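Local coordinates for protein aldo-keto reductase family 1 member C1 (Caenorhabditis elegans, PDB 1QWK) that probably reduces aldehydes with NADPH, as an aldose reductase of the aldo-keto reductase family, at residues T48-Q53 against T84-P89. Sequence-based numbering, arbitrary orientation.
Sequences TASVYQ and THELAP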
# COMPACT_ATOMS: atom_id res chain seq x y z
N THR A 48 7.34 0.94 1.87
CA THR A 48 8.37 0.45 0.98
C THR A 48 8.35 -1.07 0.92
O THR A 48 7.42 -1.71 1.44
CB THR A 48 9.77 0.94 1.44
OG1 THR A 48 10.75 0.60 0.45
CG2 THR A 48 10.14 0.32 2.77
N ALA A 49 9.35 -1.65 0.27
CA ALA A 49 9.45 -3.10 0.13
C ALA A 49 10.87 -3.46 -0.26
O ALA A 49 11.53 -2.71 -0.98
CB ALA A 49 8.48 -3.59 -0.94
N SER A 50 11.35 -4.60 0.21
CA SER A 50 12.71 -5.00 -0.11
C SER A 50 12.91 -5.08 -1.63
O SER A 50 13.97 -4.72 -2.14
CB SER A 50 13.05 -6.36 0.53
OG SER A 50 12.27 -7.40 -0.03
N VAL A 51 11.88 -5.53 -2.35
CA VAL A 51 11.99 -5.67 -3.80
C VAL A 51 12.12 -4.35 -4.58
O VAL A 51 12.59 -4.35 -5.72
CB VAL A 51 10.80 -6.49 -4.37
CG1 VAL A 51 9.55 -5.62 -4.43
CG2 VAL A 51 11.16 -7.05 -5.73
N TYR A 52 11.72 -3.24 -3.98
CA TYR A 52 11.82 -1.94 -4.66
C TYR A 52 13.27 -1.48 -4.77
O TYR A 52 13.59 -0.61 -5.59
CB TYR A 52 11.04 -0.85 -3.93
CG TYR A 52 9.57 -1.11 -3.72
CD1 TYR A 52 8.87 -2.01 -4.52
CD2 TYR A 52 8.87 -0.45 -2.70
CE1 TYR A 52 7.51 -2.24 -4.32
CE2 TYR A 52 7.52 -0.68 -2.49
CZ TYR A 52 6.84 -1.58 -3.30
OH TYR A 52 5.51 -1.83 -3.04
N GLN A 53 14.13 -2.03 -3.93
CA GLN A 53 15.55 -1.67 -3.92
C GLN A 53 15.74 -0.18 -3.59
O GLN A 53 16.69 0.45 -4.06
CB GLN A 53 16.19 -1.97 -5.28
CG GLN A 53 15.91 -3.36 -5.85
CD GLN A 53 16.19 -4.48 -4.86
OE1 GLN A 53 17.03 -4.35 -3.97
NE2 GLN A 53 15.49 -5.60 -5.03
N THR A 84 9.21 -12.62 -2.28
CA THR A 84 8.98 -14.06 -2.40
C THR A 84 10.06 -15.02 -1.91
O THR A 84 9.74 -16.08 -1.36
CB THR A 84 8.62 -14.42 -3.87
OG1 THR A 84 9.65 -13.96 -4.75
CG2 THR A 84 7.30 -13.76 -4.26
N HIS A 85 11.33 -14.67 -2.08
CA HIS A 85 12.41 -15.54 -1.64
C HIS A 85 12.63 -15.44 -0.13
O HIS A 85 13.21 -16.34 0.49
CB HIS A 85 13.71 -15.21 -2.38
CG HIS A 85 14.22 -13.82 -2.12
ND1 HIS A 85 13.46 -12.70 -2.34
CD2 HIS A 85 15.42 -13.39 -1.66
CE1 HIS A 85 14.17 -11.62 -2.03
NE2 HIS A 85 15.36 -12.02 -1.61
N GLU A 86 12.15 -14.36 0.48
CA GLU A 86 12.30 -14.17 1.91
C GLU A 86 11.18 -14.87 2.68
O GLU A 86 11.24 -15.02 3.90
CB GLU A 86 12.34 -12.67 2.22
CG GLU A 86 13.45 -11.96 1.43
CD GLU A 86 13.48 -10.45 1.63
OE1 GLU A 86 12.45 -9.79 1.41
OE2 GLU A 86 14.57 -9.94 1.98
N LEU A 87 10.15 -15.32 1.96
CA LEU A 87 9.01 -16.01 2.58
C LEU A 87 9.32 -17.48 2.84
O LEU A 87 8.61 -18.13 3.60
CB LEU A 87 7.79 -15.92 1.66
CG LEU A 87 7.31 -14.51 1.31
CD1 LEU A 87 6.17 -14.61 0.30
CD2 LEU A 87 6.85 -13.80 2.57
N ALA A 88 10.35 -17.99 2.18
CA ALA A 88 10.76 -19.38 2.32
C ALA A 88 11.12 -19.74 3.77
O ALA A 88 11.53 -18.88 4.54
CB ALA A 88 11.94 -19.67 1.41
N PRO A 89 10.98 -21.02 4.13
CA PRO A 89 11.29 -21.49 5.48
C PRO A 89 12.62 -20.97 6.03
O PRO A 89 13.67 -21.13 5.39
CB PRO A 89 11.26 -23.00 5.33
CG PRO A 89 10.19 -23.20 4.30
CD PRO A 89 10.53 -22.14 3.28
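Ser50 and Glu86 are joined by one hydrogen bond between side chains, which carries the whole contact. Ser50 OG donates to Glu86 OE1 at 2.8 Å. The hydroxyl meets the oxygen on the syn side of the carboxylate but lies 34° out of its plane. The other oxygen is farther off, with Glu86 OE2 4.0 Å from Ser50 OG. Glu86 spans the gap with a chain that runs extended beyond CG (chi2 176°), while Ser50 CA and Glu86 CA stay 9.4 Å apart. Glu86 OE1 also takes the backbone N-H of Trp83, so two donors grip this one oxygen. With an alanine in place of Glu86, both Ser50 OG and the N-H of Trp83 would probably lose this acceptor.

Beyond the bond there is little packing. Ser50 CB lies 3.6 Å from Glu86 OE1, and the two segments bury just 70 Å² together. On its own side, Glu86 CG lies 3.5 Å above one face of the His85 ring, toward the rim.

Within 48-53, Ala49 CB sits over the centre of one face of the Tyr52 ring. Tyr52 is the predicted proton donor, and Lys81 is predicted to lower its pKa. The Ser50-Glu86 bond ties two loops of the TIM barrel beside the probable active site: one links strand 45-47 to helix 55-68, the other strand 77-82 to helix 92-103.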